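Local coordinates for protein beta-galactosidase (Bacteroides thetaiotaomicron, PDB 5MUI) that is a glycoside hydrolase, probably a beta-L-arabinofuranosidase that trims side chains of the plant pectin rhamnogalacturonan II in the gut, at residues Trp147-Gly152 / Tyr206-Tyr211; Glu329-Lys334 / Cys349-Ala354. One frame throughout, in Å; residues are numbered along the deposited sequence.

Contact 1 of 2, residues Trp147-Gly152 / Tyr206-Tyr211. With FUB (beta-L-arabinofuranose), chain B; 8PK (4-O-[(1R)-1-hydroxyethyl]-2-O-methyl-alpha-L-fucopyranose), chain C.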
ATOM      1  N   TRP A 147       6.074 -10.527  10.457  1.00 19.46           N
ATOM      2  CA  TRP A 147       5.786  -9.162  10.974  1.00 19.86           C
ATOM      3  C   TRP A 147       4.866  -8.411  10.002  1.00 19.37           C
ATOM      4  O   TRP A 147       4.787  -8.769   8.822  1.00 18.17           O
ATOM      5  CB  TRP A 147       7.101  -8.385  11.197  1.00 19.57           C
ATOM      6  CG  TRP A 147       8.009  -9.054  12.219  1.00 20.37           C
ATOM      7  CD1 TRP A 147       8.853 -10.106  11.993  1.00 21.07           C
ATOM      8  CD2 TRP A 147       8.117  -8.747  13.613  1.00 21.42           C
ATOM      9  NE1 TRP A 147       9.485 -10.468  13.160  1.00 21.12           N
ATOM     10  CE2 TRP A 147       9.055  -9.651  14.168  1.00 21.31           C
ATOM     11  CE3 TRP A 147       7.526  -7.780  14.450  1.00 21.02           C
ATOM     12  CZ2 TRP A 147       9.411  -9.627  15.517  1.00 21.95           C
ATOM     13  CZ3 TRP A 147       7.855  -7.773  15.806  1.00 22.25           C
ATOM     14  CH2 TRP A 147       8.802  -8.695  16.329  1.00 23.07           C
ATOM     15  N   MET A 148       4.197  -7.372  10.504  1.00 18.81           N
ATOM     16  CA  MET A 148       3.209  -6.592   9.721  1.00 20.75           C
ATOM     17  C   MET A 148       3.104  -5.243  10.368  1.00 19.75           C
ATOM     18  O   MET A 148       3.134  -5.178  11.600  1.00 23.81           O
ATOM     19  CB  MET A 148       1.853  -7.311   9.749  1.00 23.76           C
ATOM     20  CG  MET A 148       0.645  -6.541   9.238  1.00 27.44           C
ATOM     21  SD  MET A 148      -0.903  -7.500   9.385  1.00 34.40           S
ATOM     22  CE  MET A 148      -0.987  -7.841  11.123  1.00 41.27           C
ATOM     23  N   THR A 149       3.043  -4.168   9.594  1.00 18.28           N
ATOM     24  CA  THR A 149       2.665  -2.862  10.164  1.00 17.45           C
ATOM     25  C   THR A 149       1.220  -2.540   9.802  1.00 19.11           C
ATOM     26  O   THR A 149       0.625  -3.211   8.943  1.00 19.45           O
ATOM     27  CB  THR A 149       3.589  -1.712   9.752  1.00 17.12           C
ATOM     28  OG1 THR A 149       3.698  -1.684   8.337  1.00 18.05           O
ATOM     29  CG2 THR A 149       4.964  -1.902  10.369  1.00 18.24           C
ATOM     30  N   TYR A 150       0.628  -1.556  10.485  1.00 17.13           N
ATOM     31  CA  TYR A 150      -0.776  -1.240  10.211  1.00 16.61           C
ATOM     32  C   TYR A 150      -1.168   0.220  10.507  1.00 17.13           C
ATOM     33  O   TYR A 150      -0.447   0.954  11.220  1.00 18.15           O
ATOM     34  CB  TYR A 150      -1.711  -2.255  10.920  1.00 16.64           C
ATOM     35  CG  TYR A 150      -1.702  -2.263  12.441  1.00 16.92           C
ATOM     36  CD1 TYR A 150      -0.857  -3.101  13.152  1.00 18.45           C
ATOM     37  CD2 TYR A 150      -2.613  -1.483  13.177  1.00 18.15           C
ATOM     38  CE1 TYR A 150      -0.884  -3.143  14.552  1.00 18.51           C
ATOM     39  CE2 TYR A 150      -2.639  -1.523  14.556  1.00 18.03           C
ATOM     40  CZ  TYR A 150      -1.784  -2.378  15.241  1.00 19.13           C
ATOM     41  OH  TYR A 150      -1.810  -2.411  16.609  1.00 18.78           O
ATOM     42  N   ILE A 151      -2.257   0.634   9.857  1.00 17.48           N
ATOM     43  CA  ILE A 151      -2.950   1.883  10.136  1.00 19.71           C
ATOM     44  C   ILE A 151      -3.879   1.619  11.344  1.00 19.57           C
ATOM     45  O   ILE A 151      -4.787   0.755  11.259  1.00 18.85           O
ATOM     46  CB  ILE A 151      -3.806   2.297   8.922  1.00 23.04           C
ATOM     47  CG1 ILE A 151      -2.941   2.843   7.797  1.00 24.05           C
ATOM     48  CG2 ILE A 151      -4.812   3.387   9.310  1.00 27.26           C
ATOM     49  CD1 ILE A 151      -3.698   3.025   6.488  1.00 24.70           C
ATOM     50  N   GLY A 152      -3.649   2.319  12.456  1.00 18.34           N
ATOM     51  CA  GLY A 152      -4.434   2.121  13.667  1.00 17.74           C
ATOM     52  C   GLY A 152      -5.016   3.397  14.250  1.00 18.49           C
ATOM     53  O   GLY A 152      -4.455   4.494  14.092  1.00 17.97           O
ATOM     54  N   TYR A 206      -0.438   7.377   7.405  1.00 18.88           N
ATOM     55  CA  TYR A 206      -1.186   6.471   6.558  1.00 20.35           C
ATOM     56  C   TYR A 206      -0.428   5.153   6.358  1.00 19.32           C
ATOM     57  O   TYR A 206       0.036   4.583   7.341  1.00 19.15           O
ATOM     58  CB  TYR A 206      -1.554   7.150   5.248  1.00 21.14           C
ATOM     59  CG  TYR A 206      -2.550   8.265   5.338  1.00 23.00           C
ATOM     60  CD1 TYR A 206      -3.914   8.008   5.596  1.00 24.19           C
ATOM     61  CD2 TYR A 206      -2.145   9.595   5.126  1.00 24.82           C
ATOM     62  CE1 TYR A 206      -4.842   9.057   5.652  1.00 26.13           C
ATOM     63  CE2 TYR A 206      -3.059  10.633   5.182  1.00 27.19           C
ATOM     64  CZ  TYR A 206      -4.388  10.372   5.444  1.00 25.03           C
ATOM     65  OH  TYR A 206      -5.231  11.466   5.455  1.00 29.91           O
ATOM     66  N   LYS A 207      -0.339   4.641   5.128  1.00 18.16           N
ATOM     67  CA  LYS A 207       0.318   3.345   4.863  1.00 18.53           C
ATOM     68  C   LYS A 207       1.819   3.334   5.191  1.00 17.65           C
ATOM     69  O   LYS A 207       2.518   4.329   4.948  1.00 17.57           O
ATOM     70  CB  LYS A 207       0.115   2.915   3.388  1.00 19.59           C
ATOM     71  CG  LYS A 207       0.873   1.622   3.078  1.00 21.53           C
ATOM     72  CD  LYS A 207       0.566   1.003   1.750  1.00 25.30           C
ATOM     73  CE  LYS A 207       1.357  -0.305   1.646  1.00 27.61           C
ATOM     74  NZ  LYS A 207       0.940  -0.949   0.386  1.00 30.38           N
ATOM     75  N   SER A 208       2.298   2.209   5.732  1.00 17.16           N
ATOM     76  CA  SER A 208       3.724   1.959   5.950  1.00 17.96           C
ATOM     77  C   SER A 208       4.107   0.590   5.432  1.00 19.29           C
ATOM     78  O   SER A 208       3.271  -0.326   5.405  1.00 18.94           O
ATOM     79  CB  SER A 208       4.075   2.021   7.440  1.00 18.46           C
ATOM     80  OG  SER A 208       3.206   1.190   8.208  1.00 17.76           O
ATOM     81  N   THR A 209       5.362   0.445   5.008  1.00 19.46           N
ATOM     82  CA  THR A 209       5.935  -0.875   4.733  1.00 20.50           C
ATOM     83  C   THR A 209       7.356  -0.910   5.291  1.00 19.99           C
ATOM     84  O   THR A 209       8.115   0.022   5.087  1.00 19.13           O
ATOM     85  CB  THR A 209       6.021  -1.242   3.223  1.00 24.46           C
ATOM     86  OG1 THR A 209       4.730  -1.204   2.634  1.00 32.63           O
ATOM     87  CG2 THR A 209       6.513  -2.667   3.050  1.00 25.29           C
ATOM     88  N   VAL A 210       7.708  -2.007   5.943  1.00 19.43           N
ATOM     89  CA  VAL A 210       9.084  -2.206   6.466  1.00 19.06           C
ATOM     90  C   VAL A 210       9.870  -3.241   5.632  1.00 19.10           C
ATOM     91  O   VAL A 210       9.381  -4.337   5.386  1.00 19.44           O
ATOM     92  CB  VAL A 210       9.089  -2.644   7.931  1.00 18.34           C
ATOM     93  CG1 VAL A 210      10.532  -2.867   8.419  1.00 17.96           C
ATOM     94  CG2 VAL A 210       8.355  -1.642   8.833  1.00 18.80           C
ATOM     95  N   TYR A 211      11.087  -2.854   5.231  1.00 19.59           N
ATOM     96  CA  TYR A 211      12.000  -3.669   4.440  1.00 21.27           C
ATOM     97  C   TYR A 211      13.231  -4.040   5.281  1.00 22.06           C
ATOM     98  O   TYR A 211      13.644  -3.264   6.133  1.00 21.11           O
ATOM     99  CB  TYR A 211      12.441  -2.880   3.206  1.00 21.35           C
ATOM    100  CG  TYR A 211      11.275  -2.501   2.311  1.00 21.23           C
ATOM    101  CD1 TYR A 211      10.699  -3.434   1.455  1.00 20.60           C
ATOM    102  CD2 TYR A 211      10.715  -1.221   2.369  1.00 22.76           C
ATOM    103  CE1 TYR A 211       9.613  -3.096   0.655  1.00 21.29           C
ATOM    104  CE2 TYR A 211       9.629  -0.869   1.582  1.00 21.75           C
ATOM    105  CZ  TYR A 211       9.087  -1.799   0.704  1.00 22.02           C
ATOM    106  OH  TYR A 211       7.992  -1.425  -0.083  1.00 20.75           O
TER
HETATM  107  O5  FUB B   6      -4.085   3.286   0.917  1.00 30.64           O
HETATM  108  C5  FUB B   6      -4.387   3.694   2.270  1.00 29.84           C
HETATM  109  C4  FUB B   6      -4.349   5.203   2.550  1.00 28.02           C
HETATM  110  O4  FUB B   6      -5.658   5.801   2.473  1.00 28.27           O
HETATM  111  C3  FUB B   6      -3.476   6.058   1.658  1.00 26.15           C
HETATM  112  O3  FUB B   6      -2.092   6.001   2.046  1.00 28.39           O
HETATM  113  C2  FUB B   6      -4.106   7.442   1.852  1.00 26.11           C
HETATM  114  O2  FUB B   6      -3.828   8.360   0.783  1.00 25.39           O
HETATM  115  C1  FUB B   6      -5.602   7.173   2.059  1.00 25.59           C
HETATM  116  O9  8PK C   8      -8.177  15.939  10.092  1.00 51.71           O
HETATM  117  C8  8PK C   8      -7.123  15.187   9.504  1.00 47.91           C
HETATM  118  C10 8PK C   8      -6.680  14.099  10.482  1.00 46.13           C
HETATM  119  O4  8PK C   8      -7.556  14.626   8.254  1.00 44.86           O
HETATM  120  C4  8PK C   8      -7.975  15.576   7.245  1.00 41.08           C
HETATM  121  C5  8PK C   8      -9.071  14.927   6.399  1.00 40.60           C
HETATM  122  C6  8PK C   8     -10.145  14.318   7.296  1.00 43.60           C
HETATM  123  O5  8PK C   8      -8.558  13.880   5.550  1.00 38.56           O
HETATM  124  C3  8PK C   8      -6.810  16.019   6.358  1.00 40.44           C
HETATM  125  O3  8PK C   8      -5.766  16.610   7.138  1.00 39.45           O
HETATM  126  C2  8PK C   8      -6.285  14.817   5.565  1.00 40.50           C
HETATM  127  O2  8PK C   8      -5.151  15.190   4.737  1.00 41.61           O
HETATM  128  C7  8PK C   8      -3.867  14.870   5.294  1.00 40.90           C
HETATM  129  C1  8PK C   8      -7.442  14.223   4.729  1.00 39.02           C
HETATM  130  O   HOH W   1       5.114  -3.475   6.692  1.00 20.80           O
HETATM  131  O   HOH W   2       0.863   2.216   8.657  1.00 21.44           O
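T149 and S208 meet through their hydroxyls, and T149 can be followed atom by atom across the interface. Its CB already lies 3.3 Å from S208 OG. One branch, OG1, is set over the residue's own main chain by a chi1 of 53°, staggered from both N and C, and from there makes a 2.9 Å hydrogen bond with S208 OG; either hydroxyl could supply the proton. The same OG1 is 2.8 Å from a water that accepts a hydrogen bond from V210 N. The other branch, CG2, carries the apolar half of the residue and touches V210 CG2 at 3.7 Å, the two side chains crossing at about a right angle. S208 OG has its own water, 2.6 Å away, which donates to Y206 O and, weakly, to Y150 O. Hydroxyls and two waters therefore link the strands. This is an interblade contact of a five-bladed beta-propeller: strand 146-153 is second in its four-stranded sheet, strand 204-212 begins the next one, and the two run almost antiparallel (171°) without backbone hydrogen bonds between them. Further along, I151 brings its end closer than its CB direction suggests: CG1 rests 3.5 Å from Y206 O, and CD1 lies over the peptide joining Y206 to K207. The Y206 side chain leaves in the other direction, into the glycan pocket. There C2 of the beta-L-arabinofuranose stands 3.8 Å above one face of the Y206 ring, offset toward its rim, while Y206 OH abuts the methylated fucose. N227, on strand 222-231, packs against Y206 and K207 and hydrogen-bonds the arabinofuranose.

Contact 2 of 2, residues Glu329-Lys334 / Cys349-Ala354. With RAM (alpha-L-rhamnopyranose), chain D; FUB (beta-L-arabinofuranose), chain B.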
ATOM      1  N   GLU A 329     -13.485   3.885 -13.275  1.00 22.40           N
ATOM      2  CA  GLU A 329     -13.699   5.126 -13.991  1.00 23.58           C
ATOM      3  C   GLU A 329     -13.388   6.386 -13.210  1.00 22.65           C
ATOM      4  O   GLU A 329     -13.134   7.416 -13.818  1.00 21.90           O
ATOM      5  CB  GLU A 329     -15.150   5.178 -14.535  1.00 26.60           C
ATOM      6  CG  GLU A 329     -16.214   5.313 -13.455  1.00 28.65           C
ATOM      7  CD  GLU A 329     -17.631   5.110 -13.966  1.00 33.83           C
ATOM      8  OE1 GLU A 329     -17.854   5.215 -15.198  1.00 35.65           O
ATOM      9  OE2 GLU A 329     -18.515   4.850 -13.119  1.00 31.12           O
ATOM     10  N   LEU A 330     -13.395   6.318 -11.879  1.00 20.90           N
ATOM     11  CA  LEU A 330     -13.048   7.451 -11.029  1.00 20.99           C
ATOM     12  C   LEU A 330     -11.575   7.405 -10.565  1.00 20.27           C
ATOM     13  O   LEU A 330     -10.817   8.374 -10.794  1.00 18.25           O
ATOM     14  CB  LEU A 330     -14.016   7.565  -9.829  1.00 22.15           C
ATOM     15  CG  LEU A 330     -13.727   8.686  -8.818  1.00 22.04           C
ATOM     16  CD1 LEU A 330     -13.794  10.067  -9.468  1.00 23.49           C
ATOM     17  CD2 LEU A 330     -14.637   8.579  -7.601  1.00 22.97           C
ATOM     18  N   PHE A 331     -11.182   6.318  -9.898  1.00 17.82           N
ATOM     19  CA  PHE A 331      -9.818   6.163  -9.402  1.00 18.64           C
ATOM     20  C   PHE A 331      -9.302   4.801  -9.833  1.00 18.03           C
ATOM     21  O   PHE A 331     -10.019   3.810  -9.702  1.00 17.14           O
ATOM     22  CB  PHE A 331      -9.690   6.179  -7.860  1.00 20.35           C
ATOM     23  CG  PHE A 331     -10.192   7.419  -7.149  1.00 20.27           C
ATOM     24  CD1 PHE A 331     -10.016   8.684  -7.645  1.00 22.01           C
ATOM     25  CD2 PHE A 331     -10.736   7.282  -5.868  1.00 21.99           C
ATOM     26  CE1 PHE A 331     -10.446   9.788  -6.915  1.00 23.78           C
ATOM     27  CE2 PHE A 331     -11.184   8.373  -5.144  1.00 24.49           C
ATOM     28  CZ  PHE A 331     -11.043   9.635  -5.676  1.00 23.76           C
ATOM     29  N   ALA A 332      -8.046   4.755 -10.279  1.00 18.01           N
ATOM     30  CA  ALA A 332      -7.333   3.508 -10.555  1.00 17.97           C
ATOM     31  C   ALA A 332      -5.943   3.650  -9.943  1.00 19.63           C
ATOM     32  O   ALA A 332      -5.050   4.276 -10.538  1.00 21.42           O
ATOM     33  CB  ALA A 332      -7.265   3.237 -12.052  1.00 18.85           C
ATOM     34  N   HIS A 333      -5.799   3.115  -8.736  1.00 18.61           N
ATOM     35  CA  HIS A 333      -4.781   3.567  -7.814  1.00 19.87           C
ATOM     36  C   HIS A 333      -4.413   2.592  -6.717  1.00 19.78           C
ATOM     37  O   HIS A 333      -5.219   1.759  -6.329  1.00 19.06           O
ATOM     38  CB  HIS A 333      -5.168   4.946  -7.244  1.00 20.07           C
ATOM     39  CG  HIS A 333      -6.271   4.940  -6.226  1.00 20.16           C
ATOM     40  ND1 HIS A 333      -7.218   3.938  -6.134  1.00 20.03           N
ATOM     41  CD2 HIS A 333      -6.568   5.837  -5.241  1.00 20.59           C
ATOM     42  CE1 HIS A 333      -8.046   4.215  -5.130  1.00 20.88           C
ATOM     43  NE2 HIS A 333      -7.682   5.367  -4.577  1.00 21.09           N
ATOM     44  N   LYS A 334      -3.181   2.753  -6.221  1.00 20.69           N
ATOM     45  CA  LYS A 334      -2.544   1.922  -5.206  1.00 21.98           C
ATOM     46  C   LYS A 334      -1.979   0.649  -5.876  1.00 21.75           C
ATOM     47  O   LYS A 334      -2.573   0.149  -6.828  1.00 21.19           O
ATOM     48  CB  LYS A 334      -3.468   1.661  -4.014  1.00 24.25           C
ATOM     49  CG  LYS A 334      -4.029   2.970  -3.459  1.00 25.63           C
ATOM     50  CD  LYS A 334      -4.899   2.726  -2.262  1.00 27.60           C
ATOM     51  CE  LYS A 334      -5.563   4.011  -1.793  1.00 27.10           C
ATOM     52  NZ  LYS A 334      -6.339   3.775  -0.549  1.00 27.43           N
ATOM     53  N   CYS A 349      -6.423  -0.728  -6.627  1.00 18.33           N
ATOM     54  CA  CYS A 349      -7.763  -0.437  -6.109  1.00 17.98           C
ATOM     55  C   CYS A 349      -8.555   0.347  -7.161  1.00 18.93           C
ATOM     56  O   CYS A 349      -8.148   1.456  -7.583  1.00 16.45           O
ATOM     57  CB  CYS A 349      -7.691   0.321  -4.793  1.00 18.81           C
ATOM     58  SG  CYS A 349      -9.306   0.805  -4.131  1.00 22.29           S
ATOM     59  N   ALA A 350      -9.658  -0.271  -7.590  1.00 18.10           N
ATOM     60  CA  ALA A 350     -10.582   0.276  -8.570  1.00 17.27           C
ATOM     61  C   ALA A 350     -11.768   0.928  -7.880  1.00 17.52           C
ATOM     62  O   ALA A 350     -12.433   0.267  -7.055  1.00 18.23           O
ATOM     63  CB  ALA A 350     -11.066  -0.841  -9.465  1.00 17.98           C
ATOM     64  N   VAL A 351     -12.047   2.193  -8.224  1.00 17.61           N
ATOM     65  CA  VAL A 351     -13.217   2.930  -7.712  1.00 18.18           C
ATOM     66  C   VAL A 351     -14.002   3.529  -8.886  1.00 18.90           C
ATOM     67  O   VAL A 351     -13.409   4.141  -9.773  1.00 18.41           O
ATOM     68  CB  VAL A 351     -12.819   4.058  -6.734  1.00 18.95           C
ATOM     69  CG1 VAL A 351     -14.052   4.723  -6.126  1.00 20.76           C
ATOM     70  CG2 VAL A 351     -11.938   3.509  -5.602  1.00 19.42           C
ATOM     71  N   ASN A 352     -15.323   3.363  -8.894  1.00 18.68           N
ATOM     72  CA  ASN A 352     -16.142   3.905  -9.987  1.00 19.75           C
ATOM     73  C   ASN A 352     -16.889   5.181  -9.549  1.00 20.82           C
ATOM     74  O   ASN A 352     -16.652   5.691  -8.452  1.00 18.16           O
ATOM     75  CB  ASN A 352     -17.042   2.800 -10.607  1.00 20.30           C
ATOM     76  CG  ASN A 352     -18.094   2.280  -9.646  1.00 20.51           C
ATOM     77  OD1 ASN A 352     -18.368   2.911  -8.619  1.00 20.99           O
ATOM     78  ND2 ASN A 352     -18.680   1.116  -9.957  1.00 21.83           N
ATOM     79  N   ASN A 353     -17.777   5.718 -10.412  1.00 23.80           N
ATOM     80  CA  ASN A 353     -18.477   7.006 -10.112  1.00 25.46           C
ATOM     81  C   ASN A 353     -19.537   6.860  -9.031  1.00 26.06           C
ATOM     82  O   ASN A 353     -19.865   7.848  -8.374  1.00 25.45           O
ATOM     83  CB  ASN A 353     -19.135   7.620 -11.383  1.00 26.94           C
ATOM     84  CG  ASN A 353     -18.147   8.323 -12.289  1.00 28.21           C
ATOM     85  OD1 ASN A 353     -17.106   8.802 -11.846  1.00 30.34           O
ATOM     86  ND2 ASN A 353     -18.483   8.408 -13.578  1.00 31.56           N
ATOM     87  N   ALA A 354     -20.057   5.646  -8.850  1.00 23.94           N
ATOM     88  CA  ALA A 354     -20.897   5.295  -7.683  1.00 26.24           C
ATOM     89  C   ALA A 354     -20.117   5.128  -6.350  1.00 26.32           C
ATOM     90  O   ALA A 354     -20.708   4.913  -5.284  1.00 24.83           O
ATOM     91  CB  ALA A 354     -21.674   4.025  -7.982  1.00 27.50           C
TER
HETATM   92  C1  RAM D   5      -7.859   9.209   0.563  1.00 24.22           C
HETATM   93  C2  RAM D   5      -7.745   7.692   0.834  1.00 23.48           C
HETATM   94  C3  RAM D   5      -8.571   6.921  -0.192  1.00 23.60           C
HETATM   95  C4  RAM D   5      -8.097   7.255  -1.617  1.00 22.69           C
HETATM   96  C5  RAM D   5      -8.097   8.789  -1.836  1.00 23.45           C
HETATM   97  C6  RAM D   5      -7.425   9.189  -3.151  1.00 22.33           C
HETATM   98  O2  RAM D   5      -6.423   7.360   0.870  1.00 24.90           O
HETATM   99  O3  RAM D   5      -8.426   5.516   0.113  1.00 22.21           O
HETATM  100  O4  RAM D   5      -8.916   6.571  -2.599  1.00 22.81           O
HETATM  101  O5  RAM D   5      -7.421   9.491  -0.782  1.00 21.27           O
HETATM  102  O5  FUB B   6      -4.085   3.286   0.917  1.00 30.64           O
HETATM  103  C5  FUB B   6      -4.387   3.694   2.270  1.00 29.84           C
HETATM  104  C4  FUB B   6      -4.349   5.203   2.550  1.00 28.02           C
HETATM  105  O4  FUB B   6      -5.658   5.801   2.473  1.00 28.27           O
HETATM  106  C3  FUB B   6      -3.476   6.058   1.658  1.00 26.15           C
HETATM  107  O3  FUB B   6      -2.092   6.001   2.046  1.00 28.39           O
HETATM  108  C2  FUB B   6      -4.106   7.442   1.852  1.00 26.11           C
HETATM  109  O2  FUB B   6      -3.828   8.360   0.783  1.00 25.39           O
HETATM  110  C1  FUB B   6      -5.602   7.173   2.059  1.00 25.59           C
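H333 meets C349 edge-on: ND1 donates to C349 O at 3.0 Å with the oxygen nearly in the ring plane, while the backbone N of H333 reaches this oxygen from the opposite face of the carbonyl. A chi1 of 74° folds the imidazole back over its own main chain toward C349, and the ND1 bond, together with the one from NE2, limits its rotation. F331 CB lies over the centre of one ring face and K334 CE over the rim of the opposite face. At the far edge, NE2 forms a 2.6 Å, almost straight hydrogen bond (178°) with O4 of the rhamnose. The extended K334 chain carries NZ to O5 of the arabinofuranose (2.7 Å) and to O3 of the rhamnose (2.8 Å); D61 provides its salt bridge. F331 and V351 project alongside one another from the same face of the sheet, with F331 CD2 3.9 Å from V351 CB. L330 N and F331 N both donate to V351 O, a classic beta bulge. Beyond it the E329 carboxylate stacks on the N353 side-chain amide, their planes 18° apart, and N353 N donates to E329 OE2 at 2.9 Å. The two strands form an antiparallel hairpin in the propeller blade closed by strand 45-51; R357 of strand 357-363 packs against F331, H333, C349 and V351, and A299 of strand 299-306 touches F331 and H333.

Contact 1 is wholly buried and joins two successive blades, whereas contact 2 lies within a single blade and runs from the glycan pocket to the exposed N353 in the loop beyond the strand. Their chemistry follows from that placement. Between blades, hydroxyls, waters and the aliphatic groups of T149, I151 and V210 bridge the separation; within the blade, backbone hydrogen bonds set the register and side chains add to it. The centres are 23 Å apart and the nearest atoms about 7 Å, so the two do not touch. They share no strand but converge on the same beta-L-arabinofuranose, which contact 1 meets with an aromatic face and contact 2 with a lysine ammonium group.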